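Long-range contact in abietadiene synthase, chloroplastic (Abies grandis, PDB 3S9V), which is a large, mostly helical plant enzyme of the terpene synthase family, with a metal-binding domain: residues Asp29-Ile40 and Lys462-Lys473. Sequence-based numbering, arbitrary orientation.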
ATOM      1  N   ASP A  29      -5.802  27.134  -7.778  1.00 66.08           N
ATOM      2  CA  ASP A  29      -5.406  25.777  -7.425  1.00 63.35           C
ATOM      3  C   ASP A  29      -5.970  24.743  -8.391  1.00 58.15           C
ATOM      4  O   ASP A  29      -5.472  23.623  -8.462  1.00 59.22           O
ATOM      5  CB  ASP A  29      -5.846  25.444  -5.994  1.00 66.48           C
ATOM      6  CG  ASP A  29      -5.102  26.263  -4.950  1.00 70.33           C
ATOM      7  OD1 ASP A  29      -3.860  26.368  -5.054  1.00 70.26           O
ATOM      8  OD2 ASP A  29      -5.754  26.795  -4.025  1.00 72.87           O
ATOM      9  N   GLU A  30      -7.005  25.116  -9.135  1.00 53.47           N
ATOM     10  CA  GLU A  30      -7.604  24.201 -10.096  1.00 51.26           C
ATOM     11  C   GLU A  30      -6.706  24.077 -11.324  1.00 48.93           C
ATOM     12  O   GLU A  30      -6.555  22.993 -11.890  1.00 44.16           O
ATOM     13  CB  GLU A  30      -8.989  24.689 -10.517  1.00 50.56           C
ATOM     14  CG  GLU A  30      -9.728  23.705 -11.406  1.00 61.88           C
ATOM     15  CD  GLU A  30     -10.061  22.399 -10.694  1.00 69.74           C
ATOM     16  OE1 GLU A  30     -10.414  21.419 -11.385  1.00 72.97           O
ATOM     17  OE2 GLU A  30      -9.979  22.354  -9.447  1.00 68.16           O
ATOM     18  N   LYS A  31      -6.110  25.195 -11.732  1.00 47.01           N
ATOM     19  CA  LYS A  31      -5.217  25.190 -12.881  1.00 45.95           C
ATOM     20  C   LYS A  31      -3.935  24.469 -12.490  1.00 40.84           C
ATOM     21  O   LYS A  31      -3.363  23.723 -13.283  1.00 40.61           O
ATOM     22  CB  LYS A  31      -4.887  26.618 -13.318  1.00 52.14           C
ATOM     23  CG  LYS A  31      -3.877  26.695 -14.455  1.00 54.71           C
ATOM     24  CD  LYS A  31      -3.389  28.119 -14.655  1.00 65.93           C
ATOM     25  CE  LYS A  31      -2.289  28.191 -15.703  1.00 69.48           C
ATOM     26  NZ  LYS A  31      -1.759  29.576 -15.855  1.00 71.49           N
ATOM     27  N   ARG A  32      -3.489  24.700 -11.261  1.00 35.60           N
ATOM     28  CA  ARG A  32      -2.281  24.067 -10.761  1.00 38.52           C
ATOM     29  C   ARG A  32      -2.473  22.547 -10.766  1.00 41.00           C
ATOM     30  O   ARG A  32      -1.561  21.798 -11.125  1.00 40.40           O
ATOM     31  CB  ARG A  32      -1.971  24.570  -9.345  1.00 36.78           C
ATOM     32  CG  ARG A  32      -0.713  23.973  -8.711  1.00 36.19           C
ATOM     33  CD  ARG A  32       0.527  24.124  -9.609  1.00 33.27           C
ATOM     34  NE  ARG A  32       1.757  23.781  -8.893  1.00 33.88           N
ATOM     35  CZ  ARG A  32       2.923  23.504  -9.476  1.00 37.08           C
ATOM     36  NH1 ARG A  32       3.032  23.525 -10.797  1.00 37.74           N
ATOM     37  NH2 ARG A  32       3.982  23.198  -8.733  1.00 29.88           N
ATOM     38  N   ILE A  33      -3.668  22.105 -10.368  1.00 38.29           N
ATOM     39  CA  ILE A  33      -4.012  20.688 -10.334  1.00 33.65           C
ATOM     40  C   ILE A  33      -3.923  20.112 -11.745  1.00 32.85           C
ATOM     41  O   ILE A  33      -3.396  19.019 -11.954  1.00 30.39           O
ATOM     42  CB  ILE A  33      -5.451  20.484  -9.773  1.00 37.61           C
ATOM     43  CG1 ILE A  33      -5.458  20.746  -8.264  1.00 39.04           C
ATOM     44  CG2 ILE A  33      -5.962  19.075 -10.089  1.00 23.62           C
ATOM     45  CD1 ILE A  33      -6.829  20.680  -7.633  1.00 35.14           C
ATOM     46  N   GLU A  34      -4.437  20.857 -12.715  1.00 33.92           N
ATOM     47  CA  GLU A  34      -4.400  20.411 -14.099  1.00 36.31           C
ATOM     48  C   GLU A  34      -2.941  20.318 -14.562  1.00 36.32           C
ATOM     49  O   GLU A  34      -2.541  19.357 -15.225  1.00 36.46           O
ATOM     50  CB  GLU A  34      -5.186  21.394 -14.975  1.00 40.44           C
ATOM     51  CG  GLU A  34      -5.303  20.995 -16.446  1.00 56.71           C
ATOM     52  CD  GLU A  34      -6.437  21.725 -17.170  1.00 61.65           C
ATOM     53  OE1 GLU A  34      -6.476  22.976 -17.125  1.00 52.51           O
ATOM     54  OE2 GLU A  34      -7.288  21.039 -17.787  1.00 61.35           O
ATOM     55  N   THR A  35      -2.149  21.317 -14.192  1.00 32.29           N
ATOM     56  CA  THR A  35      -0.742  21.363 -14.561  1.00 32.43           C
ATOM     57  C   THR A  35      -0.007  20.150 -14.004  1.00 31.79           C
ATOM     58  O   THR A  35       0.676  19.435 -14.735  1.00 32.94           O
ATOM     59  CB  THR A  35      -0.076  22.650 -14.024  1.00 32.01           C
ATOM     60  OG1 THR A  35      -0.744  23.790 -14.573  1.00 32.93           O
ATOM     61  CG2 THR A  35       1.393  22.702 -14.411  1.00 29.86           C
ATOM     62  N   LEU A  36      -0.152  19.925 -12.705  1.00 30.32           N
ATOM     63  CA  LEU A  36       0.498  18.801 -12.055  1.00 28.46           C
ATOM     64  C   LEU A  36       0.139  17.477 -12.716  1.00 27.73           C
ATOM     65  O   LEU A  36       0.998  16.615 -12.909  1.00 29.83           O
ATOM     66  CB  LEU A  36       0.119  18.774 -10.576  1.00 21.66           C
ATOM     67  CG  LEU A  36       0.816  19.860  -9.754  1.00 21.71           C
ATOM     68  CD1 LEU A  36       0.142  20.037  -8.402  1.00 29.91           C
ATOM     69  CD2 LEU A  36       2.269  19.469  -9.576  1.00 23.85           C
ATOM     70  N   ILE A  37      -1.129  17.328 -13.077  1.00 24.88           N
ATOM     71  CA  ILE A  37      -1.596  16.104 -13.706  1.00 25.34           C
ATOM     72  C   ILE A  37      -0.949  15.859 -15.060  1.00 28.22           C
ATOM     73  O   ILE A  37      -0.583  14.730 -15.381  1.00 28.07           O
ATOM     74  CB  ILE A  37      -3.139  16.105 -13.870  1.00 23.67           C
ATOM     75  CG1 ILE A  37      -3.810  16.086 -12.495  1.00 25.76           C
ATOM     76  CG2 ILE A  37      -3.592  14.883 -14.644  1.00 24.47           C
ATOM     77  CD1 ILE A  37      -5.323  16.055 -12.550  1.00 22.85           C
ATOM     78  N   SER A  38      -0.806  16.904 -15.866  1.00 31.21           N
ATOM     79  CA  SER A  38      -0.194  16.713 -17.172  1.00 34.97           C
ATOM     80  C   SER A  38       1.309  16.462 -17.013  1.00 33.70           C
ATOM     81  O   SER A  38       1.914  15.747 -17.811  1.00 33.09           O
ATOM     82  CB  SER A  38      -0.453  17.928 -18.075  1.00 29.85           C
ATOM     83  OG  SER A  38       0.206  19.082 -17.590  1.00 44.28           O
ATOM     84  N   GLU A  39       1.903  17.033 -15.968  1.00 31.00           N
ATOM     85  CA  GLU A  39       3.330  16.861 -15.724  1.00 34.71           C
ATOM     86  C   GLU A  39       3.643  15.460 -15.219  1.00 34.23           C
ATOM     87  O   GLU A  39       4.672  14.878 -15.563  1.00 32.06           O
ATOM     88  CB  GLU A  39       3.827  17.903 -14.718  1.00 38.55           C
ATOM     89  CG  GLU A  39       3.935  19.303 -15.301  1.00 52.97           C
ATOM     90  CD  GLU A  39       4.427  20.327 -14.295  1.00 59.11           C
ATOM     91  OE1 GLU A  39       4.731  21.469 -14.709  1.00 61.81           O
ATOM     92  OE2 GLU A  39       4.506  19.996 -13.092  1.00 59.97           O
ATOM     93  N   ILE A  40       2.745  14.926 -14.399  1.00 34.95           N
ATOM     94  CA  ILE A  40       2.911  13.590 -13.850  1.00 31.38           C
ATOM     95  C   ILE A  40       2.602  12.552 -14.924  1.00 30.56           C
ATOM     96  O   ILE A  40       3.190  11.468 -14.942  1.00 33.35           O
ATOM     97  CB  ILE A  40       1.999  13.390 -12.620  1.00 26.50           C
ATOM     98  CG1 ILE A  40       2.527  14.238 -11.461  1.00 19.64           C
ATOM     99  CG2 ILE A  40       1.936  11.921 -12.234  1.00 24.72           C
ATOM    100  CD1 ILE A  40       1.640  14.218 -10.237  1.00 27.77           C
ATOM    101  N   LYS A 462       5.994  16.970  -6.603  1.00 26.97           N
ATOM    102  CA  LYS A 462       4.768  17.086  -7.383  1.00 28.36           C
ATOM    103  C   LYS A 462       3.654  16.109  -7.008  1.00 29.66           C
ATOM    104  O   LYS A 462       2.479  16.467  -7.067  1.00 30.25           O
ATOM    105  CB  LYS A 462       5.095  16.986  -8.875  1.00 29.05           C
ATOM    106  CG  LYS A 462       5.925  18.161  -9.350  1.00 31.04           C
ATOM    107  CD  LYS A 462       6.220  18.121 -10.835  1.00 36.22           C
ATOM    108  CE  LYS A 462       6.981  19.379 -11.246  1.00 39.11           C
ATOM    109  NZ  LYS A 462       7.443  19.331 -12.661  1.00 48.29           N
ATOM    110  N   TYR A 463       4.008  14.884  -6.625  1.00 26.63           N
ATOM    111  CA  TYR A 463       2.996  13.917  -6.228  1.00 23.60           C
ATOM    112  C   TYR A 463       2.301  14.454  -4.978  1.00 24.76           C
ATOM    113  O   TYR A 463       1.077  14.494  -4.903  1.00 27.37           O
ATOM    114  CB  TYR A 463       3.616  12.556  -5.878  1.00 23.68           C
ATOM    115  CG  TYR A 463       4.212  11.771  -7.026  1.00 23.46           C
ATOM    116  CD1 TYR A 463       3.597  11.742  -8.276  1.00 31.07           C
ATOM    117  CD2 TYR A 463       5.354  10.994  -6.838  1.00 24.63           C
ATOM    118  CE1 TYR A 463       4.103  10.957  -9.311  1.00 33.09           C
ATOM    119  CE2 TYR A 463       5.869  10.201  -7.862  1.00 24.51           C
ATOM    120  CZ  TYR A 463       5.240  10.188  -9.098  1.00 33.04           C
ATOM    121  OH  TYR A 463       5.744   9.413 -10.121  1.00 21.29           O
ATOM    122  N   LEU A 464       3.104  14.861  -3.998  1.00 22.54           N
ATOM    123  CA  LEU A 464       2.594  15.370  -2.732  1.00 24.16           C
ATOM    124  C   LEU A 464       1.805  16.665  -2.885  1.00 27.38           C
ATOM    125  O   LEU A 464       0.782  16.860  -2.225  1.00 28.16           O
ATOM    126  CB  LEU A 464       3.746  15.589  -1.746  1.00 17.74           C
ATOM    127  CG  LEU A 464       3.289  15.993  -0.341  1.00 22.14           C
ATOM    128  CD1 LEU A 464       2.276  14.974   0.185  1.00 15.35           C
ATOM    129  CD2 LEU A 464       4.482  16.091   0.583  1.00 11.71           C
ATOM    130  N   GLU A 465       2.284  17.551  -3.747  1.00 26.23           N
ATOM    131  CA  GLU A 465       1.600  18.812  -3.973  1.00 24.26           C
ATOM    132  C   GLU A 465       0.208  18.517  -4.520  1.00 22.87           C
ATOM    133  O   GLU A 465      -0.782  19.093  -4.069  1.00 26.56           O
ATOM    134  CB  GLU A 465       2.384  19.662  -4.973  1.00 31.59           C
ATOM    135  CG  GLU A 465       1.775  21.025  -5.247  1.00 43.66           C
ATOM    136  CD  GLU A 465       2.611  21.856  -6.202  1.00 50.64           C
ATOM    137  OE1 GLU A 465       2.236  23.022  -6.452  1.00 52.98           O
ATOM    138  OE2 GLU A 465       3.640  21.347  -6.698  1.00 50.12           O
ATOM    139  N   LEU A 466       0.133  17.609  -5.487  1.00 21.38           N
ATOM    140  CA  LEU A 466      -1.150  17.260  -6.079  1.00 24.92           C
ATOM    141  C   LEU A 466      -2.059  16.543  -5.083  1.00 25.70           C
ATOM    142  O   LEU A 466      -3.260  16.794  -5.051  1.00 23.43           O
ATOM    143  CB  LEU A 466      -0.945  16.377  -7.305  1.00 20.65           C
ATOM    144  CG  LEU A 466      -2.226  15.899  -7.974  1.00 20.01           C
ATOM    145  CD1 LEU A 466      -3.053  17.105  -8.426  1.00 18.18           C
ATOM    146  CD2 LEU A 466      -1.872  15.007  -9.155  1.00 18.32           C
ATOM    147  N   ALA A 467      -1.479  15.659  -4.274  1.00 22.92           N
ATOM    148  CA  ALA A 467      -2.236  14.905  -3.275  1.00 20.64           C
ATOM    149  C   ALA A 467      -2.922  15.828  -2.262  1.00 24.16           C
ATOM    150  O   ALA A 467      -4.048  15.565  -1.827  1.00 24.09           O
ATOM    151  CB  ALA A 467      -1.312  13.936  -2.543  1.00 15.81           C
ATOM    152  N   LYS A 468      -2.239  16.901  -1.875  1.00 21.78           N
ATOM    153  CA  LYS A 468      -2.803  17.836  -0.915  1.00 24.07           C
ATOM    154  C   LYS A 468      -3.893  18.695  -1.556  1.00 24.25           C
ATOM    155  O   LYS A 468      -4.992  18.836  -1.010  1.00 23.03           O
ATOM    156  CB  LYS A 468      -1.697  18.717  -0.322  1.00 22.93           C
ATOM    157  CG  LYS A 468      -0.710  17.952   0.549  1.00 25.01           C
ATOM    158  CD  LYS A 468       0.315  18.880   1.193  1.00 29.54           C
ATOM    159  CE  LYS A 468       1.205  18.122   2.165  1.00 31.02           C
ATOM    160  NZ  LYS A 468       2.275  18.992   2.730  1.00 36.77           N
ATOM    161  N   LEU A 469      -3.594  19.258  -2.720  1.00 24.10           N
ATOM    162  CA  LEU A 469      -4.566  20.087  -3.419  1.00 25.30           C
ATOM    163  C   LEU A 469      -5.829  19.292  -3.750  1.00 24.71           C
ATOM    164  O   LEU A 469      -6.945  19.791  -3.607  1.00 25.57           O
ATOM    165  CB  LEU A 469      -3.958  20.643  -4.715  1.00 23.60           C
ATOM    166  CG  LEU A 469      -2.931  21.776  -4.587  1.00 30.63           C
ATOM    167  CD1 LEU A 469      -2.253  22.031  -5.923  1.00 21.70           C
ATOM    168  CD2 LEU A 469      -3.631  23.038  -4.099  1.00 28.44           C
ATOM    169  N   ASP A 470      -5.651  18.051  -4.184  1.00 25.90           N
ATOM    170  CA  ASP A 470      -6.785  17.218  -4.564  1.00 26.20           C
ATOM    171  C   ASP A 470      -7.589  16.783  -3.347  1.00 27.03           C
ATOM    172  O   ASP A 470      -8.822  16.758  -3.393  1.00 26.97           O
ATOM    173  CB  ASP A 470      -6.305  15.989  -5.351  1.00 28.64           C
ATOM    174  CG  ASP A 470      -7.450  15.250  -6.053  1.00 39.06           C
ATOM    175  OD1 ASP A 470      -8.215  15.897  -6.803  1.00 37.16           O
ATOM    176  OD2 ASP A 470      -7.580  14.019  -5.860  1.00 46.12           O
ATOM    177  N   PHE A 471      -6.895  16.451  -2.261  1.00 23.42           N
ATOM    178  CA  PHE A 471      -7.571  16.021  -1.046  1.00 22.65           C
ATOM    179  C   PHE A 471      -8.435  17.125  -0.454  1.00 24.63           C
ATOM    180  O   PHE A 471      -9.560  16.868  -0.015  1.00 23.33           O
ATOM    181  CB  PHE A 471      -6.560  15.551  -0.005  1.00 21.64           C
ATOM    182  CG  PHE A 471      -7.187  15.000   1.243  1.00 21.41           C
ATOM    183  CD1 PHE A 471      -7.617  15.850   2.256  1.00 22.75           C
ATOM    184  CD2 PHE A 471      -7.356  13.624   1.402  1.00 24.68           C
ATOM    185  CE1 PHE A 471      -8.204  15.339   3.412  1.00 19.23           C
ATOM    186  CE2 PHE A 471      -7.942  13.100   2.553  1.00 19.59           C
ATOM    187  CZ  PHE A 471      -8.367  13.961   3.562  1.00 24.81           C
ATOM    188  N   ASN A 472      -7.919  18.350  -0.437  1.00 26.49           N
ATOM    189  CA  ASN A 472      -8.683  19.471   0.107  1.00 26.01           C
ATOM    190  C   ASN A 472      -9.824  19.871  -0.827  1.00 25.87           C
ATOM    191  O   ASN A 472     -10.903  20.238  -0.370  1.00 25.42           O
ATOM    192  CB  ASN A 472      -7.772  20.676   0.374  1.00 22.34           C
ATOM    193  CG  ASN A 472      -6.787  20.414   1.499  1.00 29.92           C
ATOM    194  OD1 ASN A 472      -7.094  19.692   2.452  1.00 33.22           O
ATOM    195  ND2 ASN A 472      -5.605  21.010   1.405  1.00 24.94           N
ATOM    196  N   LYS A 473      -9.588  19.796  -2.135  1.00 27.15           N
ATOM    197  CA  LYS A 473     -10.629  20.138  -3.101  1.00 28.75           C
ATOM    198  C   LYS A 473     -11.810  19.191  -2.931  1.00 29.35           C
ATOM    199  O   LYS A 473     -12.963  19.605  -3.010  1.00 32.23           O
ATOM    200  CB  LYS A 473     -10.106  20.024  -4.533  1.00 27.12           C
ATOM    201  CG  LYS A 473     -11.202  20.095  -5.593  1.00 32.13           C
ATOM    202  CD  LYS A 473     -10.676  19.705  -6.970  1.00 30.72           C
ATOM    203  CE  LYS A 473     -11.805  19.576  -7.976  1.00 36.97           C
ATOM    204  NZ  LYS A 473     -11.319  19.028  -9.273  1.00 41.52           N
TER
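Asp29 and Leu469 open a contact in which a seam of leucines and isoleucines between two helices is bordered by salt bridges. Leu469 CD2 lies beside Asp29, a poorly ordered residue, which leaves this first touch less certain. Glu30, bent at chi2 (65°), reaches back to Lys473 for a long, weak bridge. Arg32 rests CG on Leu469 CD1 at 3.7 Å and grips Glu465 more firmly: NE meets OE1 at 2.6 Å, close to the guanidinium plane but above that of the carboxylate, the two planes being turned 60° apart. NH2 adds weaker bonds to both oxygens. Ile33 runs CG1 alongside Leu469 CB (3.9 Å) and sets CG2 against Leu466 CD1. Knobs-into-holes packing follows: Leu36, its CD2 over one face of the Arg32 guanidinium, fills the hole formed by Lys462, Glu465, Leu466 and Leu469; Leu466 enters one among Ile33, Leu36, Ile37 and Ile40, and Leu469 another among Asp29, Arg32, Ile33 and Leu36. Beyond them, Glu39 OE2 and Lys462 NZ form a salt bridge (3.0 Å) whose hydrogen bond is weak, and Ile40 CD1 approaches the edge of the Tyr463 ring at CD1 (3.7 Å). With axes 9.8 Å apart at closest approach and crossing at -141°, helix 29-46 packs obliquely, nearer antiparallel than parallel, on long helix 461-491, which also touches helix 430-440 and, through Tyr463, helix 269-282.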